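PDB 5F2V: GTP pyrophosphokinase YjbM from Bacillus subtilis PY79, which makes the alarmone (p)ppGpp by transferring pyrophosphate from ATP to GDP or GTP, as a homotetramer allosterically activated by an alarmone. Local coordinates for residues Gln13-Leu18 against Ala72-Met77; Leu119-Pro124 against Val136-Arg141. One frame throughout, in Å; residues are numbered along the deposited sequence.

Contact 1 of 2, residues Gln13-Leu18 against Ala72-Met77; sequences QAVEEL and AGLRIM. With APC (diphosphomethylphosphonic acid adenosyl ester), chain Q.
A72 meets the helix 13-18 through its methyl group, with CB 3.8 Å from V15 CG2. The torsion of V15 (chi1 173°) sets CG1 anti to the backbone N and leaves CG2 beside that N, turned to the start of the strand. G73, without a side chain, lets the adenine of the bound ATP analogue come close on the other side: APC N6 lies 3.5 Å from G73 CA. L74 makes the largest single contribution. Its branched end reaches L18, CD2 lying 3.8 Å from L18 CB, while CD1 stands 4.2 Å from V15 CA; L22 and V136 also pack on this leucine. The helix thus lies over one face of the mixed sheet of the RelA/SpoT synthetase domain, with the nucleotide on the strand's far side; the axes of segments 13-18 and 72-77 approach to 8.2 Å and are inclined by 20°. On that far side L74 O accepts a bond from APC N6 at 3.1 Å (N-H...O 159°), reading the adenine amino group through the backbone. R75 turns from the helix to the nucleotide. Its chain bends at chi3 and brings one guanidinium face over APC N3, offset toward the rim.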
loop_
_atom_site.group_PDB
_atom_site.type_symbol
_atom_site.label_atom_id
_atom_site.label_comp_id
_atom_site.label_asym_id
_atom_site.label_seq_id
_atom_site.Cartn_x
_atom_site.Cartn_y
_atom_site.Cartn_z
ATOM N N GLN C 13 -10.934 -9.699 4.796
ATOM C CA GLN C 13 -9.620 -10.275 5.009
ATOM C C GLN C 13 -9.265 -11.188 3.842
ATOM O O GLN C 13 -8.160 -11.100 3.283
ATOM C CB GLN C 13 -9.561 -11.036 6.337
ATOM C CG GLN C 13 -8.214 -11.717 6.601
ATOM C CD GLN C 13 -7.026 -10.758 6.553
ATOM O OE1 GLN C 13 -7.186 -9.535 6.633
ATOM N NE2 GLN C 13 -5.825 -11.315 6.404
ATOM N N ALA C 14 -10.209 -12.050 3.470
ATOM C CA ALA C 14 -10.025 -12.931 2.332
ATOM C C ALA C 14 -9.774 -12.125 1.059
ATOM O O ALA C 14 -8.966 -12.506 0.215
ATOM C CB ALA C 14 -11.235 -13.835 2.169
ATOM N N VAL C 15 -10.458 -11.000 0.923
ATOM C CA VAL C 15 -10.206 -10.128 -0.213
ATOM C C VAL C 15 -8.764 -9.656 -0.210
ATOM O O VAL C 15 -8.091 -9.733 -1.241
ATOM C CB VAL C 15 -11.131 -8.897 -0.231
ATOM C CG1 VAL C 15 -10.696 -7.954 -1.320
ATOM C CG2 VAL C 15 -12.583 -9.305 -0.422
ATOM N N GLU C 16 -8.299 -9.162 0.944
ATOM C CA GLU C 16 -6.958 -8.573 1.048
ATOM C C GLU C 16 -5.911 -9.619 0.729
ATOM O O GLU C 16 -4.885 -9.305 0.140
ATOM C CB GLU C 16 -6.689 -7.980 2.433
ATOM C CG GLU C 16 -7.318 -6.612 2.736
ATOM C CD GLU C 16 -7.167 -5.563 1.611
ATOM O OE1 GLU C 16 -6.035 -5.310 1.133
ATOM O OE2 GLU C 16 -8.206 -4.976 1.214
ATOM N N GLU C 17 -6.181 -10.868 1.099
ATOM C CA GLU C 17 -5.237 -11.949 0.867
ATOM C C GLU C 17 -5.209 -12.419 -0.580
ATOM O O GLU C 17 -4.132 -12.613 -1.145
ATOM C CB GLU C 17 -5.551 -13.138 1.784
ATOM C CG GLU C 17 -5.315 -12.823 3.228
ATOM C CD GLU C 17 -5.664 -13.957 4.175
ATOM O OE1 GLU C 17 -5.638 -15.142 3.754
ATOM O OE2 GLU C 17 -5.974 -13.637 5.345
ATOM N N LEU C 18 -6.378 -12.643 -1.177
ATOM C CA LEU C 18 -6.392 -13.140 -2.545
ATOM C C LEU C 18 -5.845 -12.036 -3.429
ATOM O O LEU C 18 -5.118 -12.293 -4.382
ATOM C CB LEU C 18 -7.783 -13.587 -2.973
ATOM C CG LEU C 18 -8.164 -14.960 -2.404
ATOM C CD1 LEU C 18 -9.639 -15.193 -2.619
ATOM C CD2 LEU C 18 -7.367 -16.090 -3.045
ATOM N N ALA C 72 -17.599 -11.207 -1.475
ATOM C CA ALA C 72 -16.199 -10.923 -1.628
ATOM C C ALA C 72 -15.901 -11.047 -3.092
ATOM O O ALA C 72 -16.144 -12.094 -3.683
ATOM C CB ALA C 72 -15.347 -11.910 -0.810
ATOM N N GLY C 73 -15.371 -9.998 -3.695
ATOM C CA GLY C 73 -15.098 -10.087 -5.105
ATOM C C GLY C 73 -13.700 -9.656 -5.448
ATOM O O GLY C 73 -13.169 -8.725 -4.846
ATOM N N LEU C 74 -13.103 -10.347 -6.410
ATOM C CA LEU C 74 -11.899 -9.866 -7.054
ATOM C C LEU C 74 -12.098 -9.793 -8.570
ATOM O O LEU C 74 -12.912 -10.508 -9.144
ATOM C CB LEU C 74 -10.705 -10.753 -6.714
ATOM C CG LEU C 74 -9.985 -10.476 -5.394
ATOM C CD1 LEU C 74 -10.659 -11.234 -4.271
ATOM C CD2 LEU C 74 -8.521 -10.858 -5.515
ATOM N N ARG C 75 -11.349 -8.911 -9.211
ATOM C CA ARG C 75 -11.447 -8.744 -10.647
ATOM C C ARG C 75 -10.054 -8.716 -11.250
ATOM O O ARG C 75 -9.242 -7.856 -10.925
ATOM C CB ARG C 75 -12.209 -7.471 -10.992
ATOM C CG ARG C 75 -12.434 -7.279 -12.487
ATOM C CD ARG C 75 -13.347 -6.094 -12.784
ATOM N NE ARG C 75 -14.687 -6.292 -12.242
ATOM C CZ ARG C 75 -15.427 -5.301 -11.774
ATOM N NH1 ARG C 75 -14.937 -4.073 -11.792
ATOM N NH2 ARG C 75 -16.638 -5.530 -11.284
ATOM N N ILE C 76 -9.782 -9.687 -12.110
ATOM C CA ILE C 76 -8.494 -9.827 -12.767
ATOM C C ILE C 76 -8.633 -9.300 -14.197
ATOM O O ILE C 76 -9.546 -9.704 -14.923
ATOM C CB ILE C 76 -8.030 -11.305 -12.753
ATOM C CG1 ILE C 76 -7.791 -11.773 -11.310
ATOM C CG2 ILE C 76 -6.791 -11.494 -13.599
ATOM C CD1 ILE C 76 -7.314 -13.222 -11.177
ATOM N N MET C 77 -7.753 -8.383 -14.591
ATOM C CA MET C 77 -7.830 -7.759 -15.918
ATOM C C MET C 77 -6.656 -8.161 -16.821
ATOM O O MET C 77 -5.504 -8.234 -16.359
ATOM C CB MET C 77 -7.882 -6.240 -15.784
ATOM C CG MET C 77 -9.176 -5.603 -16.257
ATOM S SD MET C 77 -10.465 -5.520 -15.001
ATOM C CE MET C 77 -9.687 -4.492 -13.769
HETATM P PG APC Q . -24.962 -8.185 -8.789
HETATM O O1G APC Q . -25.279 -9.543 -8.305
HETATM O O2G APC Q . -26.163 -7.729 -9.533
HETATM O O3G APC Q . -24.874 -7.458 -7.501
HETATM P PB APC Q . -22.290 -8.757 -8.966
HETATM O O1B APC Q . -21.436 -9.428 -10.038
HETATM O O2B APC Q . -22.724 -9.821 -7.971
HETATM O O3B APC Q . -23.627 -8.143 -9.644
HETATM P PA APC Q . -22.068 -5.776 -8.364
HETATM O O1A APC Q . -21.436 -5.311 -9.663
HETATM O O2A APC Q . -23.449 -5.905 -8.882
HETATM C C3A APC Q . -21.292 -7.426 -8.236
HETATM O "O5'" APC Q . -21.910 -4.835 -6.950
HETATM C "C5'" APC Q . -21.616 -3.422 -6.829
HETATM C "C4'" APC Q . -20.203 -2.812 -7.105
HETATM O "O4'" APC Q . -19.030 -3.684 -6.896
HETATM C "C3'" APC Q . -19.842 -2.288 -8.476
HETATM O "O3'" APC Q . -19.058 -1.059 -8.403
HETATM C "C2'" APC Q . -18.911 -3.202 -9.159
HETATM O "O2'" APC Q . -18.091 -2.523 -10.151
HETATM C "C1'" APC Q . -18.089 -3.692 -8.047
HETATM N N9 APC Q . -17.671 -5.036 -8.194
HETATM C C8 APC Q . -18.602 -5.934 -8.203
HETATM N N7 APC Q . -18.097 -7.212 -8.298
HETATM C C5 APC Q . -16.655 -6.991 -8.317
HETATM C C6 APC Q . -15.526 -7.837 -8.381
HETATM N N6 APC Q . -15.645 -9.256 -8.481
HETATM N N1 APC Q . -14.324 -7.255 -8.365
HETATM C C2 APC Q . -14.188 -5.923 -8.298
HETATM N N3 APC Q . -15.206 -5.044 -8.225
HETATM C C4 APC Q . -16.448 -5.544 -8.235
#

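Contact 2 of 2, residues Leu119-Pro124 against Val136-Arg141; sequences LVVLYP and VEIQIR. With MG (magnesium ion), chain R; APC (diphosphomethylphosphonic acid adenosyl ester), chain Q.
V121 and V136 lie side by side and form an antiparallel hydrogen-bonded pair: V121 N donates to V136 O at 2.9 Å, almost straight at 173°, and V136 N returns a bond to V121 O. In the second such pair, L119 with I138, L119 N is 3.2 Å from I138 O, longer than either bond of the first pair. On the face of these four residues the packing is close. The chi1 of V121 (-48°) puts CG1 anti to the carbonyl carbon and CG2 between the backbone N and that carbon; CG2 comes 3.7 Å from V136 CB, while CG1 meets I138 CD1 at 4.0 Å. L91 of helix 81-93 covers L119 and I138. The V120-E137 side is looser across the strands, the two side chains standing apart, and here the hydrated metal and nucleotide gather. E137 extends away from the strand, CG anti to the backbone N, so that OE2 binds magnesium at 2.5 Å. Two APC oxygens and two waters also bind the ion, and one water donates to E137 OE1. That oxygen receives weak bonds from APC N6 and Q139 NE2. The hairpin thus presents E137, the probable proton acceptor, in the magnesium-dependent active site of a RelA/SpoT synthetase with a nucleotidyltransferase-like fold.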
loop_
_atom_site.group_PDB
_atom_site.type_symbol
_atom_site.label_atom_id
_atom_site.label_comp_id
_atom_site.label_asym_id
_atom_site.label_seq_id
_atom_site.Cartn_x
_atom_site.Cartn_y
_atom_site.Cartn_z
ATOM N N LEU C 119 -15.364 -17.171 -12.057
ATOM C CA LEU C 119 -15.541 -18.455 -11.390
ATOM C C LEU C 119 -15.497 -18.265 -9.875
ATOM O O LEU C 119 -14.831 -17.365 -9.374
ATOM C CB LEU C 119 -14.495 -19.480 -11.850
ATOM C CG LEU C 119 -13.053 -19.056 -12.076
ATOM C CD1 LEU C 119 -12.555 -18.401 -10.825
ATOM C CD2 LEU C 119 -12.183 -20.254 -12.418
ATOM N N VAL C 120 -16.232 -19.095 -9.143
ATOM C CA VAL C 120 -16.311 -18.931 -7.702
ATOM C C VAL C 120 -15.361 -19.892 -7.007
ATOM O O VAL C 120 -15.223 -21.040 -7.414
ATOM C CB VAL C 120 -17.723 -19.159 -7.203
ATOM C CG1 VAL C 120 -17.795 -18.864 -5.734
ATOM C CG2 VAL C 120 -18.678 -18.275 -7.965
ATOM N N VAL C 121 -14.683 -19.406 -5.975
ATOM C CA VAL C 121 -13.767 -20.247 -5.207
ATOM C C VAL C 121 -14.189 -20.319 -3.739
ATOM O O VAL C 121 -14.785 -19.384 -3.199
ATOM C CB VAL C 121 -12.308 -19.742 -5.295
ATOM C CG1 VAL C 121 -11.924 -19.467 -6.733
ATOM C CG2 VAL C 121 -12.119 -18.488 -4.444
ATOM N N LEU C 122 -13.916 -21.448 -3.104
ATOM C CA LEU C 122 -14.080 -21.533 -1.652
ATOM C C LEU C 122 -12.694 -21.340 -1.001
ATOM O O LEU C 122 -11.765 -22.108 -1.264
ATOM C CB LEU C 122 -14.721 -22.869 -1.265
ATOM C CG LEU C 122 -15.213 -23.076 0.168
ATOM C CD1 LEU C 122 -16.163 -21.968 0.606
ATOM C CD2 LEU C 122 -15.890 -24.425 0.277
ATOM N N TYR C 123 -12.544 -20.290 -0.201
ATOM C CA TYR C 123 -11.238 -19.938 0.368
ATOM C C TYR C 123 -11.204 -20.196 1.885
ATOM O O TYR C 123 -12.077 -19.715 2.608
ATOM C CB TYR C 123 -10.911 -18.473 0.048
ATOM C CG TYR C 123 -9.581 -17.973 0.564
ATOM C CD1 TYR C 123 -8.396 -18.311 -0.070
ATOM C CD2 TYR C 123 -9.513 -17.131 1.669
ATOM C CE1 TYR C 123 -7.164 -17.848 0.397
ATOM C CE2 TYR C 123 -8.288 -16.667 2.147
ATOM C CZ TYR C 123 -7.117 -17.031 1.504
ATOM O OH TYR C 123 -5.903 -16.563 1.954
ATOM N N PRO C 124 -10.209 -20.976 2.362
ATOM C CA PRO C 124 -10.125 -21.411 3.760
ATOM C C PRO C 124 -9.407 -20.394 4.627
ATOM O O PRO C 124 -8.185 -20.410 4.745
ATOM C CB PRO C 124 -9.324 -22.705 3.661
ATOM C CG PRO C 124 -8.396 -22.452 2.542
ATOM C CD PRO C 124 -9.139 -21.583 1.550
ATOM N N VAL C 136 -15.634 -16.659 -2.616
ATOM C CA VAL C 136 -15.044 -15.506 -3.266
ATOM C C VAL C 136 -15.260 -15.606 -4.757
ATOM O O VAL C 136 -14.857 -16.599 -5.368
ATOM C CB VAL C 136 -13.548 -15.387 -2.996
ATOM C CG1 VAL C 136 -12.976 -14.217 -3.797
ATOM C CG2 VAL C 136 -13.278 -15.224 -1.496
ATOM N N GLU C 137 -15.889 -14.589 -5.344
ATOM C CA GLU C 137 -16.055 -14.547 -6.793
ATOM C C GLU C 137 -14.874 -13.852 -7.455
ATOM O O GLU C 137 -14.522 -12.734 -7.099
ATOM C CB GLU C 137 -17.356 -13.839 -7.177
ATOM C CG GLU C 137 -17.637 -13.852 -8.673
ATOM C CD GLU C 137 -18.543 -12.720 -9.100
ATOM O OE1 GLU C 137 -18.027 -11.592 -9.228
ATOM O OE2 GLU C 137 -19.761 -12.945 -9.312
ATOM N N ILE C 138 -14.270 -14.517 -8.431
ATOM C CA ILE C 138 -13.156 -13.948 -9.182
ATOM C C ILE C 138 -13.533 -13.695 -10.636
ATOM O O ILE C 138 -13.573 -14.621 -11.452
ATOM C CB ILE C 138 -11.928 -14.858 -9.161
ATOM C CG1 ILE C 138 -11.404 -14.992 -7.738
ATOM C CG2 ILE C 138 -10.829 -14.303 -10.056
ATOM C CD1 ILE C 138 -10.244 -15.915 -7.645
ATOM N N GLN C 139 -13.789 -12.435 -10.961
ATOM C CA GLN C 139 -14.055 -12.059 -12.334
ATOM C C GLN C 139 -12.783 -12.062 -13.187
ATOM O O GLN C 139 -11.693 -11.870 -12.683
ATOM C CB GLN C 139 -14.725 -10.688 -12.372
ATOM C CG GLN C 139 -16.167 -10.716 -11.898
ATOM C CD GLN C 139 -16.724 -9.332 -11.678
ATOM O OE1 GLN C 139 -16.065 -8.320 -11.946
ATOM N NE2 GLN C 139 -17.946 -9.273 -11.186
ATOM N N ILE C 140 -12.933 -12.304 -14.481
ATOM C CA ILE C 140 -11.838 -12.168 -15.431
ATOM C C ILE C 140 -12.331 -11.469 -16.718
ATOM O O ILE C 140 -13.184 -11.986 -17.439
ATOM C CB ILE C 140 -11.227 -13.528 -15.762
ATOM C CG1 ILE C 140 -11.129 -14.372 -14.499
ATOM C CG2 ILE C 140 -9.856 -13.368 -16.397
ATOM C CD1 ILE C 140 -10.518 -15.721 -14.760
ATOM N N ARG C 141 -11.789 -10.278 -16.973
ATOM C CA ARG C 141 -12.241 -9.389 -18.038
ATOM C C ARG C 141 -11.058 -8.904 -18.858
ATOM O O ARG C 141 -9.925 -8.882 -18.373
ATOM C CB ARG C 141 -12.955 -8.185 -17.451
ATOM C CG ARG C 141 -14.106 -8.520 -16.558
ATOM C CD ARG C 141 -14.523 -7.292 -15.808
ATOM N NE ARG C 141 -15.876 -7.424 -15.301
ATOM C CZ ARG C 141 -16.663 -6.386 -15.024
ATOM N NH1 ARG C 141 -16.228 -5.133 -15.200
ATOM N NH2 ARG C 141 -17.894 -6.593 -14.572
HETATM MG MG MG R . -20.936 -10.848 -8.531
HETATM P PG APC Q . -24.962 -8.185 -8.789
HETATM O O1G APC Q . -25.279 -9.543 -8.305
HETATM O O2G APC Q . -26.163 -7.729 -9.533
HETATM O O3G APC Q . -24.874 -7.458 -7.501
HETATM P PB APC Q . -22.290 -8.757 -8.966
HETATM O O1B APC Q . -21.436 -9.428 -10.038
HETATM O O2B APC Q . -22.724 -9.821 -7.971
HETATM O O3B APC Q . -23.627 -8.143 -9.644
HETATM P PA APC Q . -22.068 -5.776 -8.364
HETATM O O1A APC Q . -21.436 -5.311 -9.663
HETATM O O2A APC Q . -23.449 -5.905 -8.882
HETATM C C3A APC Q . -21.292 -7.426 -8.236
HETATM O "O5'" APC Q . -21.910 -4.835 -6.950
HETATM C "C5'" APC Q . -21.616 -3.422 -6.829
HETATM C "C4'" APC Q . -20.203 -2.812 -7.105
HETATM O "O4'" APC Q . -19.030 -3.684 -6.896
HETATM C "C3'" APC Q . -19.842 -2.288 -8.476
HETATM O "O3'" APC Q . -19.058 -1.059 -8.403
HETATM C "C2'" APC Q . -18.911 -3.202 -9.159
HETATM O "O2'" APC Q . -18.091 -2.523 -10.151
HETATM C "C1'" APC Q . -18.089 -3.692 -8.047
HETATM N N9 APC Q . -17.671 -5.036 -8.194
HETATM C C8 APC Q . -18.602 -5.934 -8.203
HETATM N N7 APC Q . -18.097 -7.212 -8.298
HETATM C C5 APC Q . -16.655 -6.991 -8.317
HETATM C C6 APC Q . -15.526 -7.837 -8.381
HETATM N N6 APC Q . -15.645 -9.256 -8.481
HETATM N N1 APC Q . -14.324 -7.255 -8.365
HETATM C C2 APC Q . -14.188 -5.923 -8.298
HETATM N N3 APC Q . -15.206 -5.044 -8.225
HETATM C C4 APC Q . -16.448 -5.544 -8.235
HETATM O O HOH W 1 -19.166 -9.488 -8.631
HETATM O O HOH W 2 -22.619 -12.434 -8.802
#

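Overall arrangement
The two contacts lie about 8 Å apart, centre to centre, and follow one another along the chain, contact 1 closing before contact 2 opens. They share one mixed sheet, in which strand 72-78 runs parallel beside strand 130-142, and strand 116-127 follows as its hairpin partner. Contact 1 attaches helix 3-29 to this sheet; contact 2 joins the hairpin. Polar side chains link them: E17 with Y123, and R75 NE with Q139 OE1, both probable hydrogen bonds, while L18 packs on V136. Both contribute to the ATP-analogue pocket on the sheet face turned away from helix 3-29, which itself carries allosteric-activator residues such as K21, beside Y123, and L22, beside L74.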